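Local coordinates for protein sgbp-b (Bacteroides uniformis, PDB 7K44) that probably binds xyloglucan at the cell surface, as a surface glycan-binding protein from a xyloglucan utilization locus of a human gut bacterium, at residues 98-103 with 117-122; 143-148 with 173-178; 291-296 with 372-377. All blocks are in the same frame, centred on the assembly; numbering follows the deposited sequence.

Contact 1: residues 98-103 with 117-122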
loop_
_atom_site.group_PDB
_atom_site.type_symbol
_atom_site.label_atom_id
_atom_site.label_comp_id
_atom_site.label_asym_id
_atom_site.label_seq_id
_atom_site.Cartn_x
_atom_site.Cartn_y
_atom_site.Cartn_z
ATOM N N ALA A 98 -27.884 13.491 26.804
ATOM C CA ALA A 98 -27.068 14.421 27.567
ATOM C C ALA A 98 -26.216 13.667 28.587
ATOM O O ALA A 98 -26.535 12.548 29.004
ATOM C CB ALA A 98 -27.949 15.450 28.276
ATOM N N GLY A 99 -25.110 14.293 28.978
ATOM C CA GLY A 99 -24.219 13.688 29.952
ATOM C C GLY A 99 -23.501 12.467 29.438
ATOM O O GLY A 99 -23.248 11.529 30.203
ATOM N N LEU A 100 -23.167 12.455 28.151
ATOM C CA LEU A 100 -22.560 11.286 27.537
ATOM C C LEU A 100 -21.156 11.043 28.078
ATOM O O LEU A 100 -20.369 11.975 28.263
ATOM C CB LEU A 100 -22.500 11.493 26.026
ATOM C CG LEU A 100 -22.105 10.281 25.190
ATOM C CD1 LEU A 100 -22.967 9.087 25.538
ATOM C CD2 LEU A 100 -22.231 10.631 23.720
ATOM N N ILE A 101 -20.845 9.768 28.323
ATOM C CA ILE A 101 -19.504 9.400 28.755
ATOM C C ILE A 101 -18.488 9.739 27.663
ATOM O O ILE A 101 -18.813 9.837 26.473
ATOM C CB ILE A 101 -19.452 7.906 29.105
ATOM C CG1 ILE A 101 -19.739 7.065 27.864
ATOM C CG2 ILE A 101 -20.446 7.579 30.212
ATOM C CD1 ILE A 101 -19.491 5.596 28.054
ATOM N N ASP A 102 -17.235 9.915 28.080
ATOM C CA ASP A 102 -16.183 10.213 27.115
ATOM C C ASP A 102 -15.717 8.961 26.384
ATOM O O ASP A 102 -15.396 9.021 25.189
ATOM C CB ASP A 102 -15.005 10.891 27.810
ATOM C CG ASP A 102 -15.280 12.343 28.118
ATOM O OD1 ASP A 102 -16.033 12.982 27.350
ATOM O OD2 ASP A 102 -14.738 12.847 29.122
ATOM N N GLU A 103 -15.656 7.830 27.081
ATOM C CA GLU A 103 -15.294 6.567 26.454
ATOM C C GLU A 103 -15.807 5.400 27.282
ATOM O O GLU A 103 -15.954 5.493 28.505
ATOM C CB GLU A 103 -13.786 6.421 26.208
ATOM C CG GLU A 103 -12.875 6.991 27.273
ATOM C CD GLU A 103 -11.410 6.905 26.858
ATOM O OE1 GLU A 103 -10.959 5.796 26.497
ATOM O OE2 GLU A 103 -10.717 7.945 26.875
ATOM N N THR A 117 -20.006 -2.539 21.546
ATOM C CA THR A 117 -18.943 -2.056 20.682
ATOM C C THR A 117 -18.226 -0.944 21.425
ATOM O O THR A 117 -18.843 -0.263 22.253
ATOM C CB THR A 117 -19.522 -1.526 19.352
ATOM O OG1 THR A 117 -18.460 -1.240 18.434
ATOM C CG2 THR A 117 -20.356 -0.257 19.563
ATOM N N PRO A 118 -16.932 -0.751 21.185
ATOM C CA PRO A 118 -16.238 0.384 21.802
ATOM C C PRO A 118 -16.876 1.697 21.381
ATOM O O PRO A 118 -17.405 1.830 20.277
ATOM C CB PRO A 118 -14.809 0.270 21.252
ATOM C CG PRO A 118 -14.673 -1.139 20.826
ATOM C CD PRO A 118 -16.026 -1.554 20.342
ATOM N N PHE A 119 -16.844 2.674 22.289
ATOM C CA PHE A 119 -17.344 4.009 22.004
ATOM C C PHE A 119 -16.403 5.051 22.585
ATOM O O PHE A 119 -15.911 4.894 23.709
ATOM C CB PHE A 119 -18.760 4.250 22.592
ATOM C CG PHE A 119 -19.248 5.656 22.380
ATOM C CD1 PHE A 119 -19.730 6.052 21.142
ATOM C CD2 PHE A 119 -19.146 6.604 23.384
ATOM C CE1 PHE A 119 -20.135 7.349 20.927
ATOM C CE2 PHE A 119 -19.550 7.907 23.174
ATOM C CZ PHE A 119 -20.050 8.280 21.946
ATOM N N ARG A 120 -16.164 6.116 21.820
ATOM C CA ARG A 120 -15.572 7.336 22.352
ATOM C C ARG A 120 -16.190 8.535 21.646
ATOM O O ARG A 120 -16.614 8.445 20.490
ATOM C CB ARG A 120 -14.040 7.344 22.277
ATOM C CG ARG A 120 -13.480 6.909 20.953
ATOM C CD ARG A 120 -11.959 7.076 20.911
ATOM N NE ARG A 120 -11.557 8.474 21.012
ATOM C CZ ARG A 120 -10.609 8.918 21.833
ATOM N NH1 ARG A 120 -9.964 8.073 22.625
ATOM N NH2 ARG A 120 -10.304 10.209 21.852
ATOM N N ARG A 121 -16.250 9.659 22.362
ATOM C CA ARG A 121 -16.948 10.841 21.873
ATOM C C ARG A 121 -16.164 11.633 20.846
ATOM O O ARG A 121 -16.765 12.405 20.097
ATOM C CB ARG A 121 -17.262 11.802 23.019
ATOM C CG ARG A 121 -18.473 11.474 23.843
ATOM C CD ARG A 121 -18.884 12.686 24.671
ATOM N NE ARG A 121 -17.761 13.577 24.952
ATOM C CZ ARG A 121 -17.554 14.745 24.347
ATOM N NH1 ARG A 121 -18.393 15.172 23.411
ATOM N NH2 ARG A 121 -16.500 15.482 24.667
ATOM N N THR A 122 -14.844 11.497 20.813
ATOM C CA THR A 122 -14.016 12.302 19.931
ATOM C C THR A 122 -13.240 11.399 18.988
ATOM O O THR A 122 -12.943 10.244 19.310
ATOM C CB THR A 122 -13.038 13.159 20.739
ATOM O OG1 THR A 122 -12.309 12.316 21.637
ATOM C CG2 THR A 122 -13.800 14.206 21.543
HETATM O O HOH W 1 -13.294 11.129 24.109
#
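Phe119 points its CZ at CD2 of Leu100, 3.7 Å away, the leucine and the ring approaching head-on and the methyl meeting the ring obliquely. At the ring's edge and near its plane lies Ile101 O, a buried carbonyl oxygen for which no hydrogen-bonding partner is modelled. Arg120 faces Glu103 in an antiparallel non-hydrogen-bonded pair, CB against CB at 4.0 Å. Its guanidinium turns along its own segment, toward Thr122 just past the strand's end: NE binds Thr122 O and NH2 binds Thr122 OG1, a side-on grip by two nitrogens. Glu103 OE2 lies well out of that guanidinium plane, near enough only for charge attraction. Arg121 binds Asp102 twice. Its backbone N donates to Asp102 O (3.0 Å), and its NE forms a salt bridge with Asp102 OD1 (3.0 Å, nearly straight at 166°), the oxygen lying close to the guanidinium plane. CG, anti to the carbonyl carbon (chi1 -81°), brings the aliphatic stem past Leu100 and to 3.1 Å from Ile101 O. Replaced by an alanine, Arg121 would probably leave the Asp102 carboxylate without its countercharge and Leu100 with less cover. Thr122 OG1 shares a water with Asp102 O. The 98-103 loop thus enters strand 103-110 beside the outermost strand 114-120; Phe119 meets Phe64 of strand 59-65 edge-to-face, while Arg121 NH1 and the Arg121 backbone tie this end to Val43.

Contact 2: residues 143-148 with 173-178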
loop_
_atom_site.group_PDB
_atom_site.type_symbol
_atom_site.label_atom_id
_atom_site.label_comp_id
_atom_site.label_asym_id
_atom_site.label_seq_id
_atom_site.Cartn_x
_atom_site.Cartn_y
_atom_site.Cartn_z
ATOM N N THR A 143 -3.255 2.078 -2.917
ATOM C CA THR A 143 -3.969 1.567 -1.754
ATOM C C THR A 143 -3.196 1.930 -0.497
ATOM O O THR A 143 -1.965 1.836 -0.466
ATOM C CB THR A 143 -4.144 0.048 -1.849
ATOM O OG1 THR A 143 -4.819 -0.266 -3.071
ATOM C CG2 THR A 143 -4.992 -0.473 -0.691
ATOM N N VAL A 144 -3.917 2.362 0.545
ATOM C CA VAL A 144 -3.301 2.727 1.819
ATOM C C VAL A 144 -4.012 1.963 2.925
ATOM O O VAL A 144 -5.246 1.913 2.942
ATOM C CB VAL A 144 -3.396 4.246 2.078
ATOM C CG1 VAL A 144 -2.663 4.618 3.368
ATOM C CG2 VAL A 144 -2.822 5.032 0.904
ATOM N N LEU A 145 -3.243 1.350 3.821
ATOM C CA LEU A 145 -3.776 0.702 5.015
ATOM C C LEU A 145 -3.476 1.570 6.227
ATOM O O LEU A 145 -2.403 2.170 6.325
ATOM C CB LEU A 145 -3.136 -0.667 5.255
ATOM C CG LEU A 145 -3.254 -1.729 4.166
ATOM C CD1 LEU A 145 -2.846 -3.082 4.712
ATOM C CD2 LEU A 145 -4.662 -1.778 3.652
ATOM N N GLY A 146 -4.427 1.636 7.155
ATOM C CA GLY A 146 -4.204 2.418 8.350
ATOM C C GLY A 146 -5.398 2.342 9.269
ATOM O O GLY A 146 -6.124 1.348 9.250
ATOM N N GLN A 147 -5.612 3.375 10.078
ATOM C CA GLN A 147 -6.740 3.393 11.002
ATOM C C GLN A 147 -7.336 4.787 11.026
ATOM O O GLN A 147 -6.631 5.782 10.831
ATOM C CB GLN A 147 -6.322 3.011 12.431
ATOM C CG GLN A 147 -5.754 1.601 12.576
ATOM C CD GLN A 147 -6.792 0.520 12.328
ATOM O OE1 GLN A 147 -7.987 0.746 12.488
ATOM N NE2 GLN A 147 -6.332 -0.663 11.941
ATOM N N ASN A 148 -8.648 4.847 11.279
ATOM C CA ASN A 148 -9.353 6.108 11.524
ATOM C C ASN A 148 -9.370 7.037 10.310
ATOM O O ASN A 148 -9.119 8.240 10.413
ATOM C CB ASN A 148 -8.842 6.795 12.788
ATOM C CG ASN A 148 -9.058 5.938 14.002
ATOM O OD1 ASN A 148 -10.198 5.618 14.338
ATOM N ND2 ASN A 148 -7.976 5.504 14.628
ATOM N N ASN A 173 -12.961 1.963 7.922
ATOM C CA ASN A 173 -12.096 3.144 7.914
ATOM C C ASN A 173 -10.620 2.791 8.092
ATOM O O ASN A 173 -9.846 3.580 8.638
ATOM C CB ASN A 173 -12.549 4.207 8.921
ATOM C CG ASN A 173 -13.958 4.695 8.653
ATOM O OD1 ASN A 173 -14.855 4.531 9.485
ATOM N ND2 ASN A 173 -14.161 5.307 7.503
ATOM N N ASP A 174 -10.215 1.602 7.638
ATOM C CA ASP A 174 -8.843 1.131 7.793
ATOM C C ASP A 174 -8.151 0.879 6.460
ATOM O O ASP A 174 -7.039 0.344 6.445
ATOM C CB ASP A 174 -8.780 -0.137 8.653
ATOM C CG ASP A 174 -9.592 -1.277 8.070
ATOM O OD1 ASP A 174 -10.270 -1.065 7.042
ATOM O OD2 ASP A 174 -9.552 -2.385 8.644
ATOM N N MET A 175 -8.788 1.239 5.350
ATOM C CA MET A 175 -8.215 1.028 4.028
ATOM C C MET A 175 -8.828 2.047 3.083
ATOM O O MET A 175 -10.020 2.355 3.185
ATOM C CB MET A 175 -8.521 -0.387 3.527
ATOM C CG MET A 175 -7.661 -0.836 2.364
ATOM S SD MET A 175 -8.620 -1.491 1.000
ATOM C CE MET A 175 -9.299 0.024 0.364
ATOM N N LEU A 176 -8.016 2.580 2.178
ATOM C CA LEU A 176 -8.578 3.442 1.155
ATOM C C LEU A 176 -7.804 3.249 -0.135
ATOM O O LEU A 176 -6.669 2.763 -0.133
ATOM C CB LEU A 176 -8.658 4.925 1.565
ATOM C CG LEU A 176 -7.379 5.682 1.916
ATOM C CD1 LEU A 176 -6.620 6.096 0.671
ATOM C CD2 LEU A 176 -7.708 6.903 2.749
ATOM N N THR A 177 -8.447 3.621 -1.233
ATOM C CA THR A 177 -7.790 3.692 -2.527
ATOM C C THR A 177 -8.020 5.070 -3.124
ATOM O O THR A 177 -9.010 5.738 -2.824
ATOM C CB THR A 177 -8.299 2.622 -3.503
ATOM O OG1 THR A 177 -9.699 2.807 -3.725
ATOM C CG2 THR A 177 -8.063 1.246 -2.952
ATOM N N PHE A 178 -7.087 5.496 -3.972
ATOM C CA PHE A 178 -7.235 6.733 -4.722
ATOM C C PHE A 178 -6.449 6.613 -6.019
ATOM O O PHE A 178 -5.616 5.718 -6.182
ATOM C CB PHE A 178 -6.792 7.971 -3.917
ATOM C CG PHE A 178 -5.321 7.996 -3.564
ATOM C CD1 PHE A 178 -4.400 8.583 -4.419
ATOM C CD2 PHE A 178 -4.864 7.462 -2.357
ATOM C CE1 PHE A 178 -3.040 8.618 -4.099
ATOM C CE2 PHE A 178 -3.507 7.503 -2.021
ATOM C CZ PHE A 178 -2.594 8.084 -2.900
#
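Val144 and Leu176 form the hydrogen-bonded pair between two antiparallel strands, 141-147 and 175-179, neighbours in one sheet of the immunoglobulin-like IPT/TIG domain. Their backbones exchange two bonds, Val144 N to Leu176 O and Leu176 N to Val144 O, both 2.9 Å. The same two carbonyl oxygens also receive CA-H...O contacts, Leu176 O from Thr143 and Val144 O from Met175, residues of the flanking non-hydrogen-bonded pairs Thr143-Thr177 and Leu145-Met175.

Apolar packing dominates the face carrying Val144, Leu176 and Phe178. CG2 of Val144, anti to the carbonyl carbon (its sister CG1 has chi1 -176°), reaches Leu176 CD1 at 4.0 Å and the edge of the Phe178 ring at CE2, 3.9 Å away. Ile128 adjoins Val144, while Ile152 and Ile155 of strand 152-157 meet Leu176, continuing the hydrophobic interior of the domain. Thr143, Leu145, Met175 and Thr177 occupy the other face, where Thr143 and Thr177 lie side by side, OG1 of the former 3.6 Å from CG2 of the latter. Phe322, from a loop of the glycan-binding domain, touches Thr143 and Leu145 there.

Polar groups gather near the end of the pairing. Asp174 directs OD1 to the hydroxyl of Ser170, and its CB approaches the Gln147 amide. In a third backbone hydrogen bond, Gly146 N donates to Asp174 O (3.0 Å) from above the carbonyl plane, 51° out of it.

Contact 3: residues 291-296 with 372-377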
loop_
_atom_site.group_PDB
_atom_site.type_symbol
_atom_site.label_atom_id
_atom_site.label_comp_id
_atom_site.label_asym_id
_atom_site.label_seq_id
_atom_site.Cartn_x
_atom_site.Cartn_y
_atom_site.Cartn_z
ATOM N N VAL A 291 3.216 -7.145 -14.022
ATOM C CA VAL A 291 3.117 -8.492 -14.577
ATOM C C VAL A 291 1.780 -8.580 -15.294
ATOM O O VAL A 291 0.724 -8.582 -14.652
ATOM C CB VAL A 291 3.254 -9.568 -13.493
ATOM C CG1 VAL A 291 3.031 -10.965 -14.090
ATOM C CG2 VAL A 291 4.616 -9.479 -12.826
ATOM N N ALA A 292 1.811 -8.630 -16.628
ATOM C CA ALA A 292 0.562 -8.626 -17.380
ATOM C C ALA A 292 -0.052 -10.014 -17.485
ATOM O O ALA A 292 -1.271 -10.134 -17.655
ATOM C CB ALA A 292 0.789 -8.060 -18.778
ATOM N N VAL A 293 0.760 -11.063 -17.402
ATOM C CA VAL A 293 0.292 -12.428 -17.595
ATOM C C VAL A 293 0.846 -13.280 -16.464
ATOM O O VAL A 293 2.063 -13.343 -16.268
ATOM C CB VAL A 293 0.713 -12.992 -18.965
ATOM C CG1 VAL A 293 0.312 -14.452 -19.078
ATOM C CG2 VAL A 293 0.083 -12.181 -20.094
ATOM N N GLU A 294 -0.044 -13.926 -15.718
ATOM C CA GLU A 294 0.382 -14.821 -14.656
ATOM C C GLU A 294 1.129 -16.010 -15.247
ATOM O O GLU A 294 0.788 -16.503 -16.324
ATOM C CB GLU A 294 -0.846 -15.308 -13.889
ATOM C CG GLU A 294 -0.531 -16.100 -12.639
ATOM C CD GLU A 294 -1.786 -16.442 -11.859
ATOM O OE1 GLU A 294 -2.891 -16.264 -12.414
ATOM O OE2 GLU A 294 -1.666 -16.881 -10.696
ATOM N N TYR A 295 2.176 -16.450 -14.552
ATOM C CA TYR A 295 2.916 -17.639 -14.948
ATOM C C TYR A 295 3.127 -18.544 -13.747
ATOM O O TYR A 295 3.210 -18.085 -12.606
ATOM C CB TYR A 295 4.270 -17.311 -15.629
ATOM C CG TYR A 295 5.226 -16.460 -14.806
ATOM C CD1 TYR A 295 5.148 -15.074 -14.831
ATOM C CD2 TYR A 295 6.218 -17.044 -14.024
ATOM C CE1 TYR A 295 6.024 -14.294 -14.096
ATOM C CE2 TYR A 295 7.090 -16.271 -13.270
ATOM C CZ TYR A 295 6.994 -14.899 -13.320
ATOM O OH TYR A 295 7.867 -14.122 -12.587
ATOM N N GLY A 296 3.222 -19.842 -14.023
ATOM C CA GLY A 296 3.377 -20.835 -12.984
ATOM C C GLY A 296 4.811 -20.992 -12.526
ATOM O O GLY A 296 5.679 -20.151 -12.785
ATOM N N ASN A 372 3.805 -18.152 -21.527
ATOM C CA ASN A 372 3.773 -16.817 -22.106
ATOM C C ASN A 372 4.125 -15.811 -21.015
ATOM O O ASN A 372 3.491 -15.789 -19.956
ATOM C CB ASN A 372 2.394 -16.524 -22.693
ATOM C CG ASN A 372 2.268 -15.100 -23.195
ATOM O OD1 ASN A 372 3.177 -14.575 -23.839
ATOM N ND2 ASN A 372 1.142 -14.461 -22.893
ATOM N N ILE A 373 5.144 -14.994 -21.266
ATOM C CA ILE A 373 5.647 -14.017 -20.307
ATOM C C ILE A 373 5.374 -12.621 -20.847
ATOM O O ILE A 373 5.583 -12.356 -22.035
ATOM C CB ILE A 373 7.165 -14.217 -20.106
ATOM C CG1 ILE A 373 7.461 -15.628 -19.597
ATOM C CG2 ILE A 373 7.739 -13.138 -19.175
ATOM C CD1 ILE A 373 6.815 -15.969 -18.254
ATOM N N GLU A 374 4.926 -11.719 -19.971
ATOM C CA GLU A 374 4.774 -10.318 -20.359
ATOM C C GLU A 374 4.860 -9.470 -19.096
ATOM O O GLU A 374 3.933 -9.479 -18.280
ATOM C CB GLU A 374 3.450 -10.086 -21.091
ATOM C CG GLU A 374 3.249 -8.634 -21.522
ATOM C CD GLU A 374 1.842 -8.351 -22.036
ATOM O OE1 GLU A 374 1.060 -9.308 -22.215
ATOM O OE2 GLU A 374 1.512 -7.163 -22.237
ATOM N N MET A 375 5.963 -8.740 -18.944
ATOM C CA MET A 375 6.240 -7.994 -17.724
ATOM C C MET A 375 6.954 -6.705 -18.093
ATOM O O MET A 375 7.643 -6.635 -19.115
ATOM C CB MET A 375 7.125 -8.808 -16.775
ATOM C CG MET A 375 6.610 -10.205 -16.478
ATOM S SD MET A 375 7.887 -11.204 -15.708
ATOM C CE MET A 375 8.305 -10.092 -14.384
ATOM N N TYR A 376 6.809 -5.694 -17.239
ATOM C CA TYR A 376 7.354 -4.363 -17.468
ATOM C C TYR A 376 8.031 -3.868 -16.198
ATOM O O TYR A 376 7.572 -4.145 -15.083
ATOM C CB TYR A 376 6.240 -3.372 -17.867
ATOM C CG TYR A 376 5.409 -3.852 -19.033
ATOM C CD1 TYR A 376 4.356 -4.737 -18.848
ATOM C CD2 TYR A 376 5.715 -3.451 -20.317
ATOM C CE1 TYR A 376 3.614 -5.205 -19.929
ATOM C CE2 TYR A 376 4.972 -3.897 -21.400
ATOM C CZ TYR A 376 3.934 -4.780 -21.196
ATOM O OH TYR A 376 3.217 -5.222 -22.294
ATOM N N PHE A 377 9.102 -3.094 -16.381
ATOM C CA PHE A 377 9.960 -2.647 -15.290
ATOM C C PHE A 377 10.291 -1.170 -15.463
ATOM O O PHE A 377 10.536 -0.706 -16.585
ATOM C CB PHE A 377 11.293 -3.415 -15.322
ATOM C CG PHE A 377 11.161 -4.887 -15.095
ATOM C CD1 PHE A 377 10.922 -5.753 -16.149
ATOM C CD2 PHE A 377 11.287 -5.408 -13.813
ATOM C CE1 PHE A 377 10.807 -7.115 -15.922
ATOM C CE2 PHE A 377 11.165 -6.766 -13.588
ATOM C CZ PHE A 377 10.917 -7.613 -14.643
HETATM O O HOH W 2 4.443 -12.596 -17.274
HETATM O O HOH W 3 2.220 -17.686 -18.473
#
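Tyr295 lays its ring obliquely against the end of Ile373, whose CD1 is 3.8 Å from the ring's CG. Farther along the same ring, Met375 SD comes within 4.0 Å of CE1 in a Met-aromatic contact, the sulfur 61° off the ring normal and the two side chains crossing at about a right angle. The methionine is bent at its last torsion (chi3 53°), which turns CE toward CG2 of Val291; those two side chains run side by side from a non-hydrogen-bonded antiparallel pair. Met362 of strand 357-364 touches Tyr295, Ile373 and Met375 alike, placing this apolar group between the domain's two sheets.

A different chemistry holds the opposite side of the 372-377 strand. Ala292 CB sits 3.4 Å from Glu374 CD, close against the carboxylate, and also approaches the edge of the Tyr376 ring. Glu374 is extended, and Tyr376 OH donates to the anti lone pair of its OE2 at 2.6 Å, a bond that steadies the carboxylate beside the alanine and is likely to favour its ionised form. Val293 spreads its two methyls at the next step, CG2 facing Glu374 OE1 and CG1 3.6 Å from Asn372 O.

Backbone pairing is brief. Ala292 N donates to Glu374 O (2.8 Å), after which water takes over: one molecule joins Val293 O to Glu374 N, another joins Glu294 O to Asn372 O. Val293 N is buried with no partner in the model. Beyond the Val291-Met375 pair the two chain segments separate and waters bridge them, while strand 371-384 runs on in the beta-sandwich of the xyloglucan-binding domain.

In the fold
The three contacts follow one another along the chain and share no strand. Contact 1 is a surface contact and relies on a salt bridge and one backbone hydrogen bond where a loop leads into a strand beside the edge strand of the N-terminal sandwich. Contacts 2 and 3 are partly buried: contact 2 is regular strand pairing with a hydrophobic inner face, whereas contact 3 combines interior aromatic and sulfur packing with water bridges at a parting of strands. From contact centre to chain centre, contact 1 lies about 32 Å out and contact 2 about 9 Å. Contacts 1 and 3 lie on opposite sides of the chain's centre, their own centres about 51 Å apart, as befits an elongated multidomain protein.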